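Local coordinates for protein alginate lyase, family PL7 (Zobellia galactanivorans, PDB 3ZPY) that probably cleaves alginate by beta-elimination, this chain being the catalytic domain of a larger family PL7 lyase from a marine bacterium, at residues 17-22 against 32-37; 3-8 against 41-46; 13-18 against 77-82; 59-64 against 235-240; 71-76 against 225-230. All blocks are in the same frame, centred on the assembly; numbering follows the deposited sequence.

Contact 1: 17-22 against 32-37. With NA (sodium ion), chain C.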
# COMPACT_ATOMS: atom_id res chain seq x y z
N ILE A 17 -2.68 -5.25 10.54
CA ILE A 17 -1.81 -5.95 9.57
C ILE A 17 -2.64 -6.90 8.72
O ILE A 17 -3.20 -7.87 9.24
CB ILE A 17 -0.71 -6.73 10.31
CG1 ILE A 17 0.15 -5.79 11.10
CG2 ILE A 17 0.19 -7.42 9.28
CD1 ILE A 17 1.03 -6.57 12.09
N ASN A 18 -2.70 -6.55 7.39
CA ASN A 18 -3.32 -7.43 6.36
C ASN A 18 -2.24 -8.41 5.84
O ASN A 18 -1.20 -7.98 5.39
CB ASN A 18 -3.84 -6.66 5.14
CG ASN A 18 -4.73 -5.47 5.44
OD1 ASN A 18 -5.54 -5.43 6.37
ND2 ASN A 18 -4.62 -4.52 4.59
N SER A 19 -2.41 -9.74 6.03
CA SER A 19 -1.42 -10.69 5.58
C SER A 19 -2.03 -11.99 5.28
O SER A 19 -3.31 -12.14 5.25
CB SER A 19 -0.26 -10.77 6.61
OG SER A 19 0.86 -11.41 6.06
N PHE A 20 -1.19 -12.97 4.96
CA PHE A 20 -1.66 -14.30 4.58
C PHE A 20 -1.07 -15.34 5.54
O PHE A 20 -0.01 -15.07 6.15
CB PHE A 20 -1.14 -14.67 3.16
CG PHE A 20 -1.95 -14.06 2.06
CD1 PHE A 20 -1.73 -12.75 1.66
CD2 PHE A 20 -2.96 -14.83 1.40
CE1 PHE A 20 -2.55 -12.15 0.71
CE2 PHE A 20 -3.76 -14.21 0.43
CZ PHE A 20 -3.51 -12.90 0.05
N ILE A 21 -1.72 -16.49 5.61
CA ILE A 21 -1.10 -17.64 6.20
C ILE A 21 -0.93 -18.74 5.16
O ILE A 21 -1.63 -18.74 4.14
CB ILE A 21 -1.85 -18.14 7.46
CG1 ILE A 21 -3.19 -18.79 7.13
CG2 ILE A 21 -1.93 -17.06 8.54
CD1 ILE A 21 -3.75 -19.58 8.32
N GLY A 22 -0.02 -19.67 5.44
CA GLY A 22 0.23 -20.81 4.56
C GLY A 22 1.36 -20.48 3.62
O GLY A 22 1.76 -19.31 3.50
N ASP A 32 -7.68 -10.14 6.83
CA ASP A 32 -7.70 -8.69 6.96
C ASP A 32 -7.01 -8.25 8.26
O ASP A 32 -6.38 -7.25 8.29
CB ASP A 32 -9.18 -8.27 6.89
CG ASP A 32 -9.38 -6.83 7.22
OD1 ASP A 32 -9.17 -6.02 6.30
OD2 ASP A 32 -9.75 -6.53 8.38
N ASP A 33 -7.18 -9.03 9.33
CA ASP A 33 -6.39 -8.83 10.52
C ASP A 33 -5.69 -10.15 10.82
O ASP A 33 -6.32 -11.10 11.30
CB ASP A 33 -7.30 -8.39 11.68
CG ASP A 33 -6.48 -8.09 12.94
OD1 ASP A 33 -5.33 -8.59 13.02
OD2 ASP A 33 -7.01 -7.43 13.87
N ILE A 34 -4.38 -10.16 10.54
CA ILE A 34 -3.61 -11.38 10.68
C ILE A 34 -3.63 -11.96 12.10
O ILE A 34 -3.40 -13.15 12.32
CB ILE A 34 -2.16 -11.17 10.17
CG1 ILE A 34 -1.49 -12.54 9.95
CG2 ILE A 34 -1.40 -10.28 11.18
CD1 ILE A 34 -2.07 -13.37 8.81
N THR A 35 -3.84 -11.08 13.07
CA THR A 35 -3.87 -11.57 14.43
C THR A 35 -5.08 -12.47 14.72
O THR A 35 -5.14 -13.12 15.77
CB THR A 35 -3.74 -10.45 15.48
OG1 THR A 35 -4.90 -9.62 15.48
CG2 THR A 35 -2.52 -9.63 15.34
N ASP A 36 -6.07 -12.46 13.83
CA ASP A 36 -7.17 -13.43 13.90
C ASP A 36 -6.74 -14.87 13.60
O ASP A 36 -7.49 -15.80 13.92
CB ASP A 36 -8.28 -13.06 12.91
CG ASP A 36 -9.05 -11.85 13.35
OD1 ASP A 36 -9.01 -11.53 14.53
OD2 ASP A 36 -9.72 -11.21 12.51
N ALA A 37 -5.59 -15.03 12.93
CA ALA A 37 -5.14 -16.36 12.62
C ALA A 37 -4.61 -17.12 13.82
O ALA A 37 -4.02 -16.54 14.75
CB ALA A 37 -4.10 -16.31 11.51
NA NA C . -4.34 -15.35 17.15
O HOH W 1 -3.37 -6.59 12.94
O HOH W 2 -6.40 -14.65 19.15
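I34 is the apolar centre: its branches reach I17, S19 and I21 of strand 15-21, and CD1 also nears F20 O. With CG1 anti to the backbone N (chi1 -164°), this branch crosses the strand side chains obliquely and brings CD1 within 3.7 Å of the I21 CG2 methyl. The other branch, CG2, meets I17, 3.7 Å from I17 CB. Between these two ends S19 contributes its CB, 3.9 Å from I34 CD1, and A37 widens the patch by setting its CB 3.8 Å from I21 CG2. Cutting I34 back to an alanine would probably open a gap between I17 and I21 and leave the I21 methyl with little but A37 to pack on in this loop. Outside the apolar patch, I34 N donates a straight hydrogen bond of 2.9 Å to I17 O, almost in line with the carbonyl. D33 OD1 accepts from T35 N, which makes an Asx turn, and from T35 OG1, both reaching it from one face of its carboxylate plane, and a water links it to I17 N. At the far edge a sodium ion is held by T35 O (2.8 Å) and A37 O (2.7 Å), with I40 O and a water. Strand 15-21 is flanked by strands 29-31 and 76-83; the loop leaving 29-31 bends over its I17-S19-I21 side, where Y45 touches I34 and hydrogen-bonds S19 OG.

Contact 2: 3-8 against 41-46; sequences SPASVL and SYNTYS
Y42 opens the contact by setting its ring carbon CE1 3.8 Å from A5 CB, while its hydroxyl is hydrogen-bonded elsewhere, to W15 O. Its backbone carbonyl receives a bond from a water that accepts from A5 N, 2.9 Å away. N43 follows and meets the start of helix 4-8 twice. N43 O accepts from S3 OG at 2.8 Å, the hydroxyl approaching out of the carbonyl plane. The N43 side chain, with CG anti to the backbone N (chi1 -171°), reaches toward the helix start for a possible hydrogen bond, 3.0 Å between N43 OD1 and S6 OG. Past T44, Y45 O accepts from the same bridging water and lies 3.3 Å from P4 CD, the Y45 hydroxyl being bonded to S19. S46 completes the passage with CB 3.8 Å from P4 CD. S3 is the N-cap: its OG accepts from S6 N (3.0 Å) while donating to N43 O, which ties the cap to the loop. The first-turn amides of A5 and S6 are satisfied by a water and a serine oxygen, and the loop carbonyls would be drawn to the positive end of this short helix through hydroxyl and water intermediaries.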
# COMPACT_ATOMS: atom_id res chain seq x y z
N SER A 3 11.14 -8.05 16.53
CA SER A 3 9.98 -8.30 15.69
C SER A 3 9.78 -7.15 14.68
O SER A 3 10.09 -6.01 14.91
CB SER A 3 8.71 -8.42 16.54
OG SER A 3 8.30 -7.17 17.04
N PRO A 4 9.06 -7.48 13.59
CA PRO A 4 8.74 -6.41 12.62
C PRO A 4 7.96 -5.25 13.31
O PRO A 4 8.21 -4.06 13.03
CB PRO A 4 7.94 -7.18 11.53
CG PRO A 4 8.46 -8.59 11.60
CD PRO A 4 8.74 -8.83 13.07
N ALA A 5 6.97 -5.58 14.15
CA ALA A 5 6.18 -4.52 14.77
C ALA A 5 7.05 -3.61 15.65
O ALA A 5 6.91 -2.39 15.64
CB ALA A 5 5.03 -5.14 15.57
N SER A 6 8.01 -4.22 16.35
CA SER A 6 8.95 -3.44 17.20
C SER A 6 9.90 -2.54 16.33
O SER A 6 10.07 -1.37 16.61
CB SER A 6 9.79 -4.43 18.05
OG SER A 6 9.00 -4.94 19.10
N VAL A 7 10.46 -3.11 15.25
CA VAL A 7 11.36 -2.36 14.38
C VAL A 7 10.62 -1.17 13.76
O VAL A 7 11.17 -0.05 13.67
CB VAL A 7 12.00 -3.29 13.32
CG1 VAL A 7 12.64 -2.45 12.23
CG2 VAL A 7 12.94 -4.30 14.00
N LEU A 8 9.35 -1.37 13.30
CA LEU A 8 8.64 -0.33 12.61
C LEU A 8 7.94 0.63 13.59
O LEU A 8 7.52 1.75 13.21
CB LEU A 8 7.64 -0.97 11.66
CG LEU A 8 7.12 -0.11 10.51
CD1 LEU A 8 8.18 0.47 9.56
CD2 LEU A 8 6.08 -0.95 9.69
N SER A 41 0.27 -13.37 17.24
CA SER A 41 0.02 -12.18 18.07
C SER A 41 0.82 -11.02 17.50
O SER A 41 1.86 -11.18 16.86
CB SER A 41 0.33 -12.40 19.51
OG SER A 41 1.69 -12.71 19.64
N TYR A 42 0.23 -9.86 17.62
CA TYR A 42 0.67 -8.73 16.88
C TYR A 42 2.19 -8.43 17.05
O TYR A 42 2.90 -8.26 16.01
CB TYR A 42 -0.13 -7.47 17.36
CG TYR A 42 0.06 -6.25 16.48
CD1 TYR A 42 1.21 -5.46 16.54
CD2 TYR A 42 -0.92 -5.96 15.55
CE1 TYR A 42 1.33 -4.33 15.73
CE2 TYR A 42 -0.83 -4.83 14.71
CZ TYR A 42 0.32 -4.03 14.77
OH TYR A 42 0.39 -2.94 13.93
N ASN A 43 2.69 -8.35 18.32
CA ASN A 43 4.04 -7.86 18.48
C ASN A 43 5.07 -8.94 18.23
O ASN A 43 6.23 -8.62 18.28
CB ASN A 43 4.27 -7.24 19.87
CG ASN A 43 5.68 -6.49 19.99
OD1 ASN A 43 6.07 -5.65 19.12
ND2 ASN A 43 6.41 -6.79 21.08
N THR A 44 4.70 -10.18 18.01
CA THR A 44 5.65 -11.22 17.56
C THR A 44 5.45 -11.70 16.13
O THR A 44 6.27 -12.48 15.64
CB THR A 44 5.68 -12.41 18.50
OG1 THR A 44 4.39 -13.03 18.53
CG2 THR A 44 5.94 -12.02 19.92
N TYR A 45 4.42 -11.22 15.45
CA TYR A 45 4.18 -11.74 14.10
C TYR A 45 5.35 -11.51 13.13
O TYR A 45 5.77 -10.36 12.92
CB TYR A 45 2.91 -11.12 13.50
CG TYR A 45 2.63 -11.59 12.10
CD1 TYR A 45 2.63 -12.95 11.77
CD2 TYR A 45 2.50 -10.68 11.07
CE1 TYR A 45 2.39 -13.38 10.47
CE2 TYR A 45 2.30 -11.09 9.75
CZ TYR A 45 2.30 -12.43 9.45
OH TYR A 45 2.07 -12.84 8.13
N SER A 46 5.77 -12.59 12.46
CA SER A 46 6.78 -12.53 11.42
C SER A 46 6.62 -13.79 10.60
O SER A 46 6.53 -14.88 11.17
CB SER A 46 8.20 -12.43 12.05
OG SER A 46 9.19 -12.29 11.06
O HOH W 3 5.60 -8.10 14.55

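Contact 3: 13-18 against 77-82; sequences NTWKIN and VELREM
W15 and L79 form the tight side of this antiparallel strand pair. The indole crosses the leucine at about a right angle, W15 CE3 lying 3.5 Å from L79 CB, and L79 CD1 sits over the rim of one ring face. I17 continues the row, its CG1 3.7 Å from L79 CD2. This side is buried against L243 and F60 of the facing sheet. The opposite side, bearing K16, R80 and M82, is looser and partly exposed: K16 CB and R80 CB stay 4.2 Å apart, and bends at chi2 and chi3 curl M82 obliquely across the lysine. A bend at chi2 (-88°) carries the R80 guanidinium to E81 O, to which NH1 donates at 2.8 Å; A88 O also takes NH1, and Y216 is a cation-pi partner. Five backbone hydrogen bonds run between the sides, R80 N to K16 O being 2.8 Å. The arrangement belongs to the beta-jelly-roll sandwich of PL7 lyases; R76 to R80 fits the family's RxELR signature, whose polar residues line the substrate groove in relatives.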
# COMPACT_ATOMS: atom_id res chain seq x y z
N ASN A 13 -3.25 -0.88 18.03
CA ASN A 13 -4.00 0.29 18.19
C ASN A 13 -3.72 1.41 17.13
O ASN A 13 -4.56 2.30 16.89
CB ASN A 13 -4.06 0.70 19.63
CG ASN A 13 -5.25 0.07 20.37
OD1 ASN A 13 -5.86 0.72 21.20
ND2 ASN A 13 -5.64 -1.20 19.99
N THR A 14 -2.57 1.32 16.41
CA THR A 14 -2.22 2.28 15.36
C THR A 14 -2.28 1.73 13.89
O THR A 14 -2.43 2.52 12.96
CB THR A 14 -0.83 2.98 15.62
OG1 THR A 14 0.17 1.97 15.73
CG2 THR A 14 -0.89 3.81 16.89
N TRP A 15 -2.08 0.43 13.73
CA TRP A 15 -2.14 -0.19 12.38
C TRP A 15 -2.64 -1.63 12.51
O TRP A 15 -2.22 -2.35 13.40
CB TRP A 15 -0.78 -0.26 11.72
CG TRP A 15 -0.13 1.08 11.49
CD1 TRP A 15 0.75 1.75 12.36
CD2 TRP A 15 -0.27 1.94 10.31
NE1 TRP A 15 1.09 2.95 11.83
CE2 TRP A 15 0.50 3.12 10.59
CE3 TRP A 15 -1.02 1.86 9.10
CZ2 TRP A 15 0.59 4.15 9.67
CZ3 TRP A 15 -0.93 2.88 8.20
CH2 TRP A 15 -0.14 4.02 8.47
N LYS A 16 -3.56 -2.02 11.62
CA LYS A 16 -3.93 -3.38 11.46
C LYS A 16 -3.09 -3.99 10.32
O LYS A 16 -2.87 -3.37 9.28
CB LYS A 16 -5.43 -3.43 11.09
CG LYS A 16 -5.96 -4.78 10.64
CD LYS A 16 -7.54 -4.75 10.58
CE LYS A 16 -8.30 -4.35 11.89
NZ LYS A 16 -9.85 -4.39 12.05
N ILE A 17 -2.68 -5.25 10.54
CA ILE A 17 -1.81 -5.95 9.57
C ILE A 17 -2.64 -6.90 8.72
O ILE A 17 -3.20 -7.87 9.24
CB ILE A 17 -0.71 -6.73 10.31
CG1 ILE A 17 0.15 -5.79 11.10
CG2 ILE A 17 0.19 -7.42 9.28
CD1 ILE A 17 1.03 -6.57 12.09
N ASN A 18 -2.70 -6.55 7.39
CA ASN A 18 -3.32 -7.43 6.36
C ASN A 18 -2.24 -8.41 5.84
O ASN A 18 -1.20 -7.98 5.39
CB ASN A 18 -3.84 -6.66 5.14
CG ASN A 18 -4.73 -5.47 5.44
OD1 ASN A 18 -5.54 -5.43 6.37
ND2 ASN A 18 -4.62 -4.52 4.59
N VAL A 77 -0.16 -7.42 1.12
CA VAL A 77 0.33 -7.60 2.47
C VAL A 77 0.65 -6.16 2.90
O VAL A 77 1.43 -5.51 2.25
CB VAL A 77 1.57 -8.47 2.49
CG1 VAL A 77 2.19 -8.39 3.88
CG2 VAL A 77 1.29 -9.90 2.05
N GLU A 78 -0.05 -5.62 3.87
CA GLU A 78 -0.11 -4.14 4.01
C GLU A 78 -0.64 -3.77 5.42
O GLU A 78 -1.21 -4.58 6.06
CB GLU A 78 -0.99 -3.62 2.84
CG GLU A 78 -1.14 -2.23 2.57
CD GLU A 78 -2.07 -1.97 1.43
OE1 GLU A 78 -3.21 -2.37 1.40
OE2 GLU A 78 -1.69 -1.07 0.76
N LEU A 79 -0.42 -2.52 5.80
CA LEU A 79 -1.00 -1.99 7.03
C LEU A 79 -2.17 -1.09 6.73
O LEU A 79 -2.14 -0.33 5.71
CB LEU A 79 0.09 -1.16 7.76
CG LEU A 79 1.44 -1.86 7.94
CD1 LEU A 79 2.36 -0.91 8.70
CD2 LEU A 79 1.25 -3.14 8.71
N ARG A 80 -3.16 -1.14 7.64
CA ARG A 80 -4.34 -0.32 7.58
C ARG A 80 -4.38 0.62 8.78
O ARG A 80 -4.39 0.14 9.89
CB ARG A 80 -5.57 -1.26 7.50
CG ARG A 80 -6.92 -0.54 7.22
CD ARG A 80 -7.63 -0.07 8.47
NE ARG A 80 -9.03 0.19 8.11
CZ ARG A 80 -9.69 1.35 8.27
NH1 ARG A 80 -9.12 2.44 8.80
NH2 ARG A 80 -10.94 1.45 7.89
N GLU A 81 -4.41 1.92 8.55
CA GLU A 81 -4.38 2.91 9.64
C GLU A 81 -5.50 2.70 10.63
O GLU A 81 -6.70 2.58 10.21
CB GLU A 81 -4.47 4.31 9.07
CG GLU A 81 -4.18 5.39 10.10
CD GLU A 81 -4.63 6.76 9.67
OE1 GLU A 81 -5.13 6.90 8.50
OE2 GLU A 81 -4.59 7.70 10.53
N MET A 82 -5.14 2.66 11.91
CA MET A 82 -6.10 2.63 13.03
C MET A 82 -6.02 3.91 13.86
O MET A 82 -5.05 4.66 13.73
CB MET A 82 -5.96 1.38 13.87
CG MET A 82 -6.08 0.06 13.07
SD MET A 82 -7.70 -0.26 12.40
CE MET A 82 -8.56 -0.77 13.90

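Contact 4: 59-64 against 235-240; sequences YFKCYR and YGLVRI
R239 and Y59 are brought alongside by their first torsions: R239 CG stands between the backbone N and the carbonyl carbon (chi1 64°) and the chain runs straight to NE, whereas the Y59 ring leaves anti to its carbonyl carbon (chi1 -68°). As a result R239 CB lies over one ring face, 4.1 Å from the Y59 centroid, and R239 NH1 donates in the guanidinium plane to Y59 OH at 2.9 Å. D54 also bonds that hydroxyl, and Q104 takes R239 NH2. Replacing Y59 by an alanine would probably leave NH1 without this acceptor and strip the R239 chain of this ring, W57 being its other aromatic partner. Strands 58-63 and 235-247 are antiparallel neighbours in one sheet of the beta-sandwich, joined here by four backbone hydrogen bonds. F60, C62 and V238 point inward; F60 and C62 meet V77 of the opposing sheet, and F60 CE1 touches I240 CD1 at 3.7 Å. On the outer side K61 stretches across Y235, CE over the ring face, with NZ in a cation-pi contact 4.6 Å from the ring centroid. Y63 CD2 packs on Y235 CB at 3.6 Å, and L237 CD1 fits between K61 CB and the edge of the Y59 ring.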
# COMPACT_ATOMS: atom_id res chain seq x y z
N TYR A 59 9.75 -5.69 5.60
CA TYR A 59 9.52 -6.16 4.20
C TYR A 59 8.13 -6.71 4.06
O TYR A 59 7.64 -7.42 4.98
CB TYR A 59 10.47 -7.31 3.93
CG TYR A 59 11.94 -6.90 3.88
CD1 TYR A 59 12.67 -6.69 5.05
CD2 TYR A 59 12.63 -6.74 2.63
CE1 TYR A 59 14.03 -6.31 5.04
CE2 TYR A 59 13.98 -6.34 2.64
CZ TYR A 59 14.66 -6.13 3.80
OH TYR A 59 16.02 -5.77 3.75
N PHE A 60 7.44 -6.29 2.98
CA PHE A 60 6.09 -6.74 2.61
C PHE A 60 6.26 -7.40 1.32
O PHE A 60 6.54 -6.74 0.29
CB PHE A 60 5.20 -5.51 2.45
CG PHE A 60 5.04 -4.70 3.74
CD1 PHE A 60 6.08 -3.83 4.17
CD2 PHE A 60 3.86 -4.79 4.50
CE1 PHE A 60 5.91 -3.09 5.37
CE2 PHE A 60 3.73 -4.09 5.67
CZ PHE A 60 4.72 -3.19 6.07
N LYS A 61 6.08 -8.75 1.35
CA LYS A 61 6.32 -9.58 0.16
C LYS A 61 4.95 -10.24 -0.24
O LYS A 61 4.33 -10.95 0.61
CB LYS A 61 7.39 -10.71 0.56
CG LYS A 61 7.88 -11.45 -0.64
CD LYS A 61 9.02 -12.39 -0.32
CE LYS A 61 9.57 -13.07 -1.52
NZ LYS A 61 10.82 -13.80 -1.18
N CYS A 62 4.54 -9.95 -1.46
CA CYS A 62 3.23 -10.45 -1.94
C CYS A 62 3.41 -11.05 -3.32
O CYS A 62 4.28 -10.62 -4.08
CB CYS A 62 2.19 -9.27 -1.88
SG CYS A 62 0.50 -9.80 -2.15
N TYR A 63 2.58 -12.03 -3.64
CA TYR A 63 2.85 -12.86 -4.81
C TYR A 63 1.70 -12.78 -5.78
O TYR A 63 0.54 -12.73 -5.35
CB TYR A 63 3.05 -14.37 -4.43
CG TYR A 63 4.15 -14.56 -3.43
CD1 TYR A 63 3.95 -14.24 -2.07
CD2 TYR A 63 5.38 -15.15 -3.83
CE1 TYR A 63 4.94 -14.35 -1.13
CE2 TYR A 63 6.41 -15.29 -2.86
CZ TYR A 63 6.12 -14.98 -1.51
OH TYR A 63 7.15 -15.05 -0.59
N ARG A 64 2.03 -12.75 -7.06
CA ARG A 64 1.03 -12.91 -8.13
C ARG A 64 0.23 -14.17 -7.82
O ARG A 64 0.79 -15.24 -7.49
CB ARG A 64 1.83 -13.16 -9.43
CG ARG A 64 0.99 -13.25 -10.72
CD ARG A 64 1.94 -13.50 -11.90
NE ARG A 64 1.31 -13.26 -13.21
CZ ARG A 64 0.85 -14.19 -14.03
NH1 ARG A 64 0.73 -15.46 -13.65
NH2 ARG A 64 0.48 -13.86 -15.26
N TYR A 235 6.60 -12.21 -7.73
CA TYR A 235 6.27 -11.52 -6.48
C TYR A 235 6.68 -10.05 -6.61
O TYR A 235 7.55 -9.70 -7.47
CB TYR A 235 6.90 -12.18 -5.20
CG TYR A 235 8.43 -12.10 -5.18
CD1 TYR A 235 9.19 -12.93 -5.99
CD2 TYR A 235 9.06 -11.04 -4.53
CE1 TYR A 235 10.62 -12.84 -5.97
CE2 TYR A 235 10.46 -10.92 -4.51
CZ TYR A 235 11.21 -11.80 -5.27
OH TYR A 235 12.58 -11.67 -5.25
N GLY A 236 6.15 -9.23 -5.70
CA GLY A 236 6.73 -7.90 -5.49
C GLY A 236 7.25 -7.82 -4.06
O GLY A 236 6.86 -8.60 -3.18
N LEU A 237 8.22 -6.90 -3.87
CA LEU A 237 8.82 -6.74 -2.57
C LEU A 237 9.02 -5.23 -2.30
O LEU A 237 9.63 -4.57 -3.08
CB LEU A 237 10.16 -7.46 -2.54
CG LEU A 237 10.87 -7.48 -1.19
CD1 LEU A 237 10.05 -8.15 -0.08
CD2 LEU A 237 12.27 -8.12 -1.25
N VAL A 238 8.43 -4.78 -1.21
CA VAL A 238 8.45 -3.40 -0.75
C VAL A 238 9.08 -3.45 0.64
O VAL A 238 8.81 -4.35 1.45
CB VAL A 238 7.05 -2.78 -0.64
CG1 VAL A 238 7.14 -1.41 -0.02
CG2 VAL A 238 6.33 -2.76 -1.98
N ARG A 239 9.96 -2.51 0.96
CA ARG A 239 10.49 -2.45 2.31
C ARG A 239 10.35 -0.98 2.84
O ARG A 239 10.55 -0.02 2.09
CB ARG A 239 11.91 -3.01 2.37
CG ARG A 239 12.98 -2.26 1.58
CD ARG A 239 14.30 -2.99 1.72
NE ARG A 239 15.37 -2.37 1.03
CZ ARG A 239 16.60 -2.84 1.01
NH1 ARG A 239 16.91 -3.92 1.75
NH2 ARG A 239 17.47 -2.28 0.18
N ILE A 240 9.99 -0.87 4.14
CA ILE A 240 9.62 0.42 4.74
C ILE A 240 10.37 0.61 6.06
O ILE A 240 10.55 -0.35 6.86
CB ILE A 240 8.06 0.50 4.93
CG1 ILE A 240 7.37 0.30 3.59
CG2 ILE A 240 7.63 1.76 5.65
CD1 ILE A 240 5.84 0.12 3.59

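Contact 5: 71-76 against 225-230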
# COMPACT_ATOMS: atom_id res chain seq x y z
N ASN A 71 -9.97 -15.68 -3.91
CA ASN A 71 -10.37 -14.37 -4.44
C ASN A 71 -9.46 -13.96 -5.60
O ASN A 71 -8.24 -14.10 -5.48
CB ASN A 71 -10.38 -13.28 -3.35
CG ASN A 71 -10.89 -11.94 -3.88
OD1 ASN A 71 -11.18 -11.78 -5.07
ND2 ASN A 71 -10.94 -10.95 -2.99
N SER A 72 -10.05 -13.60 -6.74
CA SER A 72 -9.25 -13.19 -7.92
C SER A 72 -8.75 -11.74 -7.95
O SER A 72 -7.92 -11.42 -8.84
CB SER A 72 -10.04 -13.41 -9.18
OG SER A 72 -11.20 -12.61 -9.10
N GLN A 73 -9.21 -10.90 -7.01
CA GLN A 73 -8.78 -9.46 -6.96
C GLN A 73 -7.33 -9.36 -6.61
O GLN A 73 -6.74 -10.36 -6.21
CB GLN A 73 -9.54 -8.65 -5.89
CG GLN A 73 -11.03 -8.82 -6.07
CD GLN A 73 -11.69 -7.63 -6.71
OE1 GLN A 73 -11.82 -6.58 -6.07
NE2 GLN A 73 -12.19 -7.79 -7.97
N ASN A 74 -6.79 -8.17 -6.75
CA ASN A 74 -5.39 -7.99 -6.44
C ASN A 74 -5.08 -8.26 -4.96
O ASN A 74 -5.77 -7.73 -4.05
CB ASN A 74 -4.98 -6.55 -6.82
CG ASN A 74 -4.90 -6.32 -8.33
OD1 ASN A 74 -4.38 -7.13 -9.07
ND2 ASN A 74 -5.44 -5.21 -8.77
N PRO A 75 -4.02 -9.05 -4.69
CA PRO A 75 -3.70 -9.37 -3.28
C PRO A 75 -2.78 -8.30 -2.63
O PRO A 75 -2.16 -7.43 -3.29
CB PRO A 75 -2.88 -10.68 -3.40
CG PRO A 75 -2.15 -10.55 -4.79
CD PRO A 75 -3.19 -9.82 -5.68
N ARG A 76 -2.68 -8.38 -1.30
CA ARG A 76 -1.83 -7.39 -0.60
C ARG A 76 -1.28 -7.99 0.65
O ARG A 76 -1.87 -8.93 1.21
CB ARG A 76 -2.65 -6.13 -0.20
CG ARG A 76 -3.76 -6.45 0.83
CD ARG A 76 -4.69 -5.27 1.05
NE ARG A 76 -5.75 -5.22 0.04
CZ ARG A 76 -6.19 -4.12 -0.58
NH1 ARG A 76 -5.69 -2.91 -0.28
NH2 ARG A 76 -7.26 -4.23 -1.35
N SER A 225 -2.67 -5.01 -11.25
CA SER A 225 -2.73 -5.66 -12.56
C SER A 225 -2.50 -7.16 -12.55
O SER A 225 -1.99 -7.75 -13.55
CB SER A 225 -1.77 -4.92 -13.57
OG SER A 225 -2.08 -3.58 -13.72
N VAL A 226 -2.90 -7.80 -11.47
CA VAL A 226 -2.72 -9.28 -11.28
C VAL A 226 -4.05 -9.95 -10.96
O VAL A 226 -4.08 -11.05 -10.45
CB VAL A 226 -1.59 -9.68 -10.33
CG1 VAL A 226 -0.28 -9.36 -11.04
CG2 VAL A 226 -1.76 -9.04 -8.92
N LYS A 227 -5.12 -9.27 -11.34
CA LYS A 227 -6.46 -9.83 -11.13
C LYS A 227 -6.54 -11.14 -11.90
O LYS A 227 -6.27 -11.19 -13.12
CB LYS A 227 -7.55 -8.85 -11.58
CG LYS A 227 -7.59 -7.59 -10.71
CD LYS A 227 -8.90 -6.82 -10.86
CE LYS A 227 -8.97 -5.62 -9.91
NZ LYS A 227 -10.27 -4.88 -9.97
N GLY A 228 -6.97 -12.21 -11.23
CA GLY A 228 -7.17 -13.49 -11.97
C GLY A 228 -5.87 -14.16 -12.38
O GLY A 228 -5.89 -15.19 -13.05
N ALA A 229 -4.74 -13.61 -11.91
CA ALA A 229 -3.46 -14.25 -12.31
C ALA A 229 -3.20 -15.57 -11.59
O ALA A 229 -3.57 -15.76 -10.42
CB ALA A 229 -2.31 -13.30 -12.10
N SER A 230 -2.52 -16.47 -12.27
CA SER A 230 -2.08 -17.70 -11.63
C SER A 230 -0.83 -17.46 -10.78
O SER A 230 -0.09 -16.49 -10.96
CB SER A 230 -1.82 -18.74 -12.68
OG SER A 230 -0.69 -18.34 -13.39
O HOH W 4 -5.38 -3.83 -11.49
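S72 O receives the shortest polar bond of the contact, 2.7 Å from G228 N, which approaches in the carbonyl plane on a lone pair. The same oxygen lies 3.1 Å from K227 CA, a CA-H...O contact beside the hydrogen bond. The second grip comes from N74. With CG anti to its carbonyl carbon (chi1 -72°), its amide reaches over to the other loop, and OD1 accepts from V226 N at 2.9 Å, again in the carbonyl plane. The other end of this amide works through water: N74 ND2 donates to a molecule that also accepts from S225 N, 3.0 Å away. K227 crosses the amide at about a right angle, its CG 3.8 Å from N74 CG, and P75 CD meets V226 CG2 at 3.6 Å, an apolar touch next to the polar bonds. Each loop also holds a local turn. A type II turn from V226 to A229 is closed by A229 N to V226 O, with G228 at positive phi (72°), and N71 OD1 accepts from Q73 N in an Asx turn. Nearby, T112 OG1 hydrogen-bonds K227 O, and R64 NH1 bonds S230 O. The loops are therefore joined across the contact by uncharged, directional bonds, in which one asparagine amide serves two successive main-chain N-H groups, one directly and one through water.

In the fold
Contacts 1, 2 and 3 cluster on one side of the chain's centre, their centres 10 to 13 Å apart. Contacts 1 and 3 share strand 15-21, and contact 1 is nested along the chain within the loop closed by contact 2, whose first segment carries helix 4-8, just before strand 15-21. Y42 and Y45 of contact 2 hydrogen-bond W15 and S19, tying this cluster together. Contact 4 lies in the other sheet of the sandwich, and F60 packs against V77 and L79 of contact 3 across the core. Contact 5, about 27 Å from contact 2 between centres, is nested within contact 4 and joins loops at the far end. Together they bind early and late segments into one jelly-roll domain.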